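Local coordinates for capsid Protein (PDB 4DMI) that probably builds the shell of a phage from an uncultured source, assembling into a ring of five subunits with sodium ions bound between neighbours, at residues Gly99-Ile104 / Asn117-Ser122; Ser92-Ala97 / Asn154-Val159. All coordinates share one frame; numbering follows the deposited sequence.

Contact 1 of 2, residues Gly99-Ile104 / Asn117-Ser122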
ATOM      1  N   GLY B  99      19.244  -4.138  28.282  1.00 12.26           N
ATOM      2  CA  GLY B  99      20.308  -4.955  27.728  1.00 14.19           C
ATOM      3  C   GLY B  99      19.793  -6.129  26.908  1.00 14.94           C
ATOM      4  O   GLY B  99      20.589  -6.899  26.370  1.00 17.23           O
ATOM      5  N   ALA B 100      18.473  -6.263  26.805  1.00 11.63           N
ATOM      6  CA  ALA B 100      17.853  -7.404  26.124  1.00  9.84           C
ATOM      7  C   ALA B 100      17.565  -7.074  24.663  1.00  9.07           C
ATOM      8  O   ALA B 100      16.677  -6.275  24.358  1.00  9.35           O
ATOM      9  CB  ALA B 100      16.575  -7.849  26.852  1.00 10.16           C
ATOM     10  N   ILE B 101      18.335  -7.689  23.770  1.00 10.18           N
ATOM     11  CA  ILE B 101      18.328  -7.363  22.348  1.00  9.20           C
ATOM     12  C   ILE B 101      17.613  -8.431  21.539  1.00 10.00           C
ATOM     13  O   ILE B 101      17.904  -9.615  21.687  1.00 11.02           O
ATOM     14  CB  ILE B 101      19.771  -7.258  21.834  1.00 12.79           C
ATOM     15  CG1 ILE B 101      20.508  -6.145  22.582  1.00 13.73           C
ATOM     16  CG2 ILE B 101      19.802  -7.049  20.319  1.00 13.82           C
ATOM     17  CD1 ILE B 101      21.997  -6.053  22.248  1.00 18.13           C
ATOM     18  N   ALA B 102      16.679  -8.007  20.689  1.00  7.78           N
ATOM     19  CA  ALA B 102      15.995  -8.882  19.741  1.00  9.10           C
ATOM     20  C   ALA B 102      15.913  -8.145  18.417  1.00  8.63           C
ATOM     21  O   ALA B 102      15.210  -7.131  18.305  1.00  9.67           O
ATOM     22  CB  ALA B 102      14.612  -9.225  20.241  1.00  9.75           C
ATOM     23  N   VAL B 103      16.656  -8.620  17.424  1.00  8.26           N
ATOM     24  CA  VAL B 103      16.797  -7.879  16.175  1.00  8.38           C
ATOM     25  C   VAL B 103      16.753  -8.762  14.945  1.00  7.43           C
ATOM     26  O   VAL B 103      16.991  -9.979  15.015  1.00  8.74           O
ATOM     27  CB  VAL B 103      18.125  -7.072  16.123  1.00  8.40           C
ATOM     28  CG1 VAL B 103      18.158  -5.987  17.201  1.00 10.81           C
ATOM     29  CG2 VAL B 103      19.338  -7.994  16.241  1.00  7.48           C
ATOM     30  N   ILE B 104      16.434  -8.140  13.816  1.00  6.27           N
ATOM     31  CA  ILE B 104      16.733  -8.706  12.507  1.00  7.20           C
ATOM     32  C   ILE B 104      17.933  -7.935  12.005  1.00  7.70           C
ATOM     33  O   ILE B 104      17.965  -6.708  12.059  1.00  8.61           O
ATOM     34  CB  ILE B 104      15.570  -8.496  11.518  1.00  6.44           C
ATOM     35  CG1 ILE B 104      14.340  -9.297  11.970  1.00  7.41           C
ATOM     36  CG2 ILE B 104      15.982  -8.901  10.100  1.00  7.18           C
ATOM     37  CD1 ILE B 104      14.443 -10.824  11.724  1.00  7.20           C
ATOM     38  N   ASN B 117      14.719  -3.167  15.079  1.00  7.93           N
ATOM     39  CA  ASN B 117      15.296  -2.958  16.410  1.00  5.69           C
ATOM     40  C   ASN B 117      14.219  -2.963  17.504  1.00  5.93           C
ATOM     41  O   ASN B 117      13.171  -2.318  17.351  1.00  7.94           O
ATOM     42  CB  ASN B 117      16.054  -1.619  16.401  1.00  5.89           C
ATOM     43  CG  ASN B 117      17.003  -1.457  17.574  1.00  9.57           C
ATOM     44  OD1 ASN B 117      16.803  -2.023  18.655  1.00 10.72           O
ATOM     45  ND2 ASN B 117      18.044  -0.656  17.367  1.00 12.83           N
ATOM     46  N   ASN B 118      14.449  -3.694  18.598  1.00  6.57           N
ATOM     47  CA  ASN B 118      13.426  -3.821  19.642  1.00  7.08           C
ATOM     48  C   ASN B 118      13.522  -2.828  20.801  1.00  7.35           C
ATOM     49  O   ASN B 118      12.567  -2.683  21.569  1.00  6.50           O
ATOM     50  CB  ASN B 118      13.443  -5.224  20.244  1.00  6.48           C
ATOM     51  CG  ASN B 118      14.647  -5.452  21.138  1.00  7.99           C
ATOM     52  OD1 ASN B 118      15.795  -5.198  20.741  1.00  8.49           O
ATOM     53  ND2 ASN B 118      14.391  -5.886  22.363  1.00  8.16           N
ATOM     54  N   ARG B 119      14.677  -2.179  20.965  1.00  7.69           N
ATOM     55  CA  ARG B 119      14.930  -1.402  22.184  1.00  7.70           C
ATOM     56  C   ARG B 119      14.527   0.048  21.962  1.00  7.83           C
ATOM     57  O   ARG B 119      15.359   0.929  21.734  1.00  8.54           O
ATOM     58  CB  ARG B 119      16.398  -1.528  22.625  1.00  7.29           C
ATOM     59  CG  ARG B 119      16.742  -2.923  23.155  1.00  9.57           C
ATOM     60  CD  ARG B 119      18.150  -2.978  23.731  1.00 12.82           C
ATOM     61  NE  ARG B 119      19.168  -2.773  22.705  1.00 13.14           N
ATOM     62  CZ  ARG B 119      20.472  -2.705  22.952  1.00 18.17           C
ATOM     63  NH1 ARG B 119      20.920  -2.809  24.202  1.00 21.94           N
ATOM     64  NH2 ARG B 119      21.330  -2.531  21.956  1.00 20.74           N
ATOM     65  N   ILE B 120      13.228   0.287  22.059  1.00  7.37           N
ATOM     66  CA  ILE B 120      12.632   1.522  21.564  1.00  7.42           C
ATOM     67  C   ILE B 120      11.742   2.243  22.580  1.00  7.65           C
ATOM     68  O   ILE B 120      11.493   3.437  22.423  1.00  8.95           O
ATOM     69  CB  ILE B 120      11.845   1.219  20.255  1.00  7.10           C
ATOM     70  CG1 ILE B 120      11.326   2.481  19.558  1.00  8.99           C
ATOM     71  CG2 ILE B 120      10.675   0.269  20.533  1.00  9.03           C
ATOM     72  CD1 ILE B 120      12.399   3.469  19.171  1.00  8.15           C
ATOM     73  N   VAL B 121      11.257   1.568  23.623  1.00  6.90           N
ATOM     74  CA  VAL B 121      10.278   2.264  24.465  1.00  7.27           C
ATOM     75  C   VAL B 121      10.930   3.135  25.543  1.00  7.80           C
ATOM     76  O   VAL B 121      12.036   2.862  26.003  1.00  8.77           O
ATOM     77  CB  VAL B 121       9.151   1.348  25.033  1.00 12.79           C
ATOM     78  CG1 VAL B 121       8.609   0.404  23.954  1.00 11.27           C
ATOM     79  CG2 VAL B 121       9.616   0.576  26.224  1.00 13.96           C
ATOM     80  N   SER B 122      10.235   4.209  25.908  1.00  7.02           N
ATOM     81  CA  SER B 122      10.747   5.191  26.857  1.00  8.06           C
ATOM     82  C   SER B 122       9.701   5.475  27.924  1.00  7.69           C
ATOM     83  O   SER B 122       9.008   6.499  27.872  1.00  8.14           O
ATOM     84  CB  SER B 122      11.069   6.495  26.134  1.00  7.80           C
ATOM     85  OG  SER B 122      11.712   7.400  27.012  1.00  9.42           O
TER
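Asn118 bridges the two arms of a beta hairpin, strands 102-107 and 112-121, at its open end, where regular antiparallel pairing gives way and a side chain takes over the bonding. Its amide grips the backbone of 99-104 twice. ND2 donates to Ala100 O at 3.1 Å in a straight bond lying in the amide plane, while OD1 receives Ala102 N at 2.9 Å from above its carbonyl plane instead of along a lone pair. CG stands between the backbone N and the carbonyl carbon (chi1 73°), which lifts the amide toward the other arm. A second bond from ND2, to Ser92 O, ties the same group to strand 83-95, so the amide is fixed in rotation. Just before it, Asn117 OD1 accepts Arg119 N in an Asx turn, and the chain bends there, with Arg119 at the centre of an inverse gamma turn. Beyond the turn Arg119 runs back past Ala100 O, and a bend at chi3 (-66°) lays its guanidinium beside Ile101. NH1 is held by Ser98 O. Ile101 covers one face of the guanidinium, its CG1 lying 3.5 Å from Arg119 CZ, over the centre of the group.

Contact 2 of 2, residues Ser92-Ala97 / Asn154-Val159. With NA (sodium ion), chain H.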
ATOM      1  N   SER B  92      10.164  -8.640  20.470  1.00  6.09           N
ATOM      2  CA  SER B  92       9.740  -8.236  21.808  1.00  6.35           C
ATOM      3  C   SER B  92      10.231  -6.837  22.151  1.00  6.26           C
ATOM      4  O   SER B  92      11.432  -6.645  22.322  1.00  8.18           O
ATOM      5  CB  SER B  92      10.361  -9.173  22.851  1.00  7.89           C
ATOM      6  OG  SER B  92      10.015 -10.536  22.641  1.00  8.96           O
ATOM      7  N   SER B  93       9.334  -5.865  22.313  1.00  6.02           N
ATOM      8  CA  SER B  93       9.824  -4.538  22.689  1.00  6.03           C
ATOM      9  C   SER B  93      10.463  -4.527  24.060  1.00  6.58           C
ATOM     10  O   SER B  93      10.064  -5.259  24.972  1.00  8.94           O
ATOM     11  CB  SER B  93       8.732  -3.459  22.624  1.00  6.54           C
ATOM     12  OG  SER B  93       7.893  -3.492  23.778  1.00  6.65           O
ATOM     13  N   ARG B  94      11.493  -3.680  24.204  0.50  6.72           N
ATOM     14  CA  ARG B  94      12.083  -3.403  25.504  0.50  7.29           C
ATOM     15  C   ARG B  94      12.370  -1.911  25.606  0.50  7.42           C
ATOM     16  O   ARG B  94      12.356  -1.190  24.598  0.50  8.15           O
ATOM     17  CB  ARG B  94      13.376  -4.203  25.720  0.50  7.78           C
ATOM     18  CG  ARG B  94      13.208  -5.721  25.732  0.50  9.18           C
ATOM     19  CD  ARG B  94      12.450  -6.209  26.969  0.50  8.89           C
ATOM     20  NE  ARG B  94      13.195  -5.939  28.196  0.50 12.01           N
ATOM     21  CZ  ARG B  94      13.480  -6.849  29.119  0.50 13.57           C
ATOM     22  NH1 ARG B  94      13.081  -8.105  28.965  0.50 17.13           N
ATOM     23  NH2 ARG B  94      14.168  -6.504  30.196  0.50 13.68           N
ATOM     24  N   ASP B  95      12.620  -1.461  26.832  1.00  7.75           N
ATOM     25  CA  ASP B  95      13.093  -0.105  27.110  1.00  9.36           C
ATOM     26  C   ASP B  95      14.355   0.190  26.307  1.00  9.03           C
ATOM     27  O   ASP B  95      15.161  -0.700  26.064  1.00  8.44           O
ATOM     28  CB  ASP B  95      13.407   0.002  28.606  1.00 16.08           C
ATOM     29  CG  ASP B  95      13.690   1.419  29.059  1.00 27.50           C
ATOM     30  OD1 ASP B  95      14.482   2.134  28.409  1.00 32.59           O
ATOM     31  OD2 ASP B  95      13.122   1.814  30.098  1.00 30.84           O
ATOM     32  N   GLU B  96      14.534   1.442  25.904  1.00  9.92           N
ATOM     33  CA  GLU B  96      15.718   1.813  25.129  1.00 10.36           C
ATOM     34  C   GLU B  96      17.025   1.591  25.894  1.00  9.91           C
ATOM     35  O   GLU B  96      18.079   1.407  25.279  1.00 12.18           O
ATOM     36  CB  GLU B  96      15.614   3.247  24.604  1.00 12.04           C
ATOM     37  CG  GLU B  96      15.488   4.306  25.677  1.00 13.96           C
ATOM     38  CD  GLU B  96      16.828   4.738  26.252  1.00 13.08           C
ATOM     39  OE1 GLU B  96      16.856   5.228  27.405  1.00 15.25           O
ATOM     40  OE2 GLU B  96      17.863   4.587  25.558  1.00 12.99           O
ATOM     41  N   ALA B  97      16.953   1.570  27.224  1.00 10.51           N
ATOM     42  CA  ALA B  97      18.139   1.349  28.045  1.00 11.57           C
ATOM     43  C   ALA B  97      18.322  -0.123  28.422  1.00 15.56           C
ATOM     44  O   ALA B  97      19.214  -0.463  29.187  1.00 15.15           O
ATOM     45  CB  ALA B  97      18.097   2.217  29.301  1.00 14.71           C
ATOM     46  N   ASN B 154      19.129 -12.886  24.892  1.00 12.64           N
ATOM     47  CA  ASN B 154      18.566 -13.059  26.232  1.00 16.23           C
ATOM     48  C   ASN B 154      17.317 -13.930  26.193  1.00 14.42           C
ATOM     49  O   ASN B 154      16.498 -13.805  25.276  1.00 15.48           O
ATOM     50  CB  ASN B 154      18.212 -11.676  26.801  1.00 19.56           C
ATOM     51  CG  ASN B 154      17.871 -11.713  28.281  1.00 24.96           C
ATOM     52  OD1 ASN B 154      16.811 -12.199  28.678  1.00 27.00           O
ATOM     53  ND2 ASN B 154      18.760 -11.171  29.104  1.00 31.51           N
ATOM     54  N   ALA B 155      17.152 -14.796  27.193  1.00 18.48           N
ATOM     55  CA  ALA B 155      16.000 -15.694  27.237  1.00 16.90           C
ATOM     56  C   ALA B 155      14.663 -14.962  27.340  1.00 18.62           C
ATOM     57  O   ALA B 155      13.614 -15.548  27.075  1.00 18.24           O
ATOM     58  CB  ALA B 155      16.144 -16.682  28.389  1.00 18.43           C
ATOM     59  N   GLU B 156      14.697 -13.686  27.714  1.00 14.66           N
ATOM     60  CA  GLU B 156      13.467 -12.914  27.906  1.00 14.12           C
ATOM     61  C   GLU B 156      12.895 -12.269  26.650  1.00 11.73           C
ATOM     62  O   GLU B 156      11.776 -11.781  26.682  1.00 11.88           O
ATOM     63  CB  GLU B 156      13.661 -11.830  28.973  1.00 16.33           C
ATOM     64  CG  GLU B 156      13.930 -12.372  30.381  1.00 19.21           C
ATOM     65  CD  GLU B 156      14.024 -11.272  31.418  1.00 29.43           C
ATOM     66  OE1 GLU B 156      13.960 -10.085  31.032  1.00 32.10           O
ATOM     67  OE2 GLU B 156      14.165 -11.592  32.616  1.00 33.53           O
ATOM     68  N   VAL B 157      13.655 -12.236  25.558  1.00  9.49           N
ATOM     69  CA  VAL B 157      13.167 -11.578  24.348  1.00 10.02           C
ATOM     70  C   VAL B 157      13.238 -12.490  23.132  1.00 10.35           C
ATOM     71  O   VAL B 157      14.127 -13.338  23.039  1.00 11.57           O
ATOM     72  CB  VAL B 157      13.921 -10.257  24.053  1.00 11.48           C
ATOM     73  CG1 VAL B 157      13.607  -9.228  25.109  1.00 13.05           C
ATOM     74  CG2 VAL B 157      15.439 -10.478  23.943  1.00 11.68           C
ATOM     75  N   ARG B 158      12.304 -12.316  22.199  1.00  8.49           N
ATOM     76  CA  ARG B 158      12.242 -13.179  21.025  1.00  8.29           C
ATOM     77  C   ARG B 158      12.162 -12.429  19.698  1.00  7.12           C
ATOM     78  O   ARG B 158      11.753 -11.259  19.639  1.00  7.76           O
ATOM     79  CB  ARG B 158      11.065 -14.170  21.133  1.00  8.77           C
ATOM     80  CG  ARG B 158      11.238 -15.192  22.241  1.00 11.92           C
ATOM     81  CD  ARG B 158      10.212 -16.305  22.166  1.00 14.02           C
ATOM     82  NE  ARG B 158      10.439 -17.264  23.249  1.00 14.72           N
ATOM     83  CZ  ARG B 158      10.663 -18.563  23.078  1.00 14.54           C
ATOM     84  NH1 ARG B 158      10.655 -19.097  21.863  1.00 16.64           N
ATOM     85  NH2 ARG B 158      10.870 -19.336  24.133  1.00 17.79           N
ATOM     86  N   VAL B 159      12.574 -13.109  18.638  1.00  7.35           N
ATOM     87  CA  VAL B 159      12.364 -12.648  17.272  1.00  6.63           C
ATOM     88  C   VAL B 159      11.557 -13.736  16.593  1.00  7.20           C
ATOM     89  O   VAL B 159      12.020 -14.879  16.490  1.00  9.69           O
ATOM     90  CB  VAL B 159      13.695 -12.449  16.515  1.00  8.41           C
ATOM     91  CG1 VAL B 159      13.430 -11.976  15.079  1.00  7.25           C
ATOM     92  CG2 VAL B 159      14.592 -11.458  17.254  1.00 12.44           C
TER
HETATM   93 NA    NA H 201      12.012 -17.112  27.577  1.00 30.00          NA
HETATM   94  O   HOH W   1      15.621  -8.341  32.184  1.00 44.40           O
HETATM   95  O   HOH W   2      12.100 -16.418  29.702  1.00 29.19           O
HETATM   96  O   HOH W   3      13.366 -18.698  28.623  1.00 34.35           O
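In one of its two modelled conformers, Arg94 forms a salt bridge with Glu156, NH1 to OE1 at 3.0 Å and nearly straight, with the carboxylate oxygen at the edge of the guanidinium and using its anti lone pair. The two flat groups are almost coplanar, 26° apart, and a water joins Arg94 NH2 to the same OE1. In this conformer NH1 also bonds Ser122 OG of a neighbouring subunit. Ser92 meets both backbone polar atoms of Arg158: OG accepts Arg158 N at 2.9 Å, and Ser92 N donates to Arg158 O at 3.2 Å. OG, set beside its own backbone N (chi1 -58°), is also bonded to Ile120 O of that neighbour. Between these polar ends lies Val157, whose CG1 meets Arg94 CG at 3.6 Å and whose CB faces Ser92 CB. Bends at chi2 and chi3 curl the arginine over this methyl. The type I turn from Asn154 to Val157 presents Ala155 O to the sodium ion at 2.3 Å; Glu72 of the same chain and Glu96 of the neighbouring subunit also bind it. The contact joins the end of strand 83-95 to the turn leading into strand 158-167, its antiparallel partner, with Ala100 and Ala102 packed against Val157.

Contacts 1 and 2 lie side by side, centres about 5 Å apart, at one end of the same sheet, and strands 83-95 and 112-121 are neighbours in it. Asn118 O to Arg94 N (3.0 Å) and Val121 O to Glu96 N (2.9 Å) probably bond them directly, while Val157 CG2 packs on Ile101 O. Contact 1 is partly buried; contact 2 is mostly buried, with Glu156 exposed at its margin. Contact 1 relies on a neutral amide bonding backbone atoms; contact 2 adds an ion pair and a sodium site. Residues 117-122 meet the 92-97 and 154-159 residues of one neighbouring subunit, while contact 2 meets residues 117-122 of another, which places both at the pentamer interfaces.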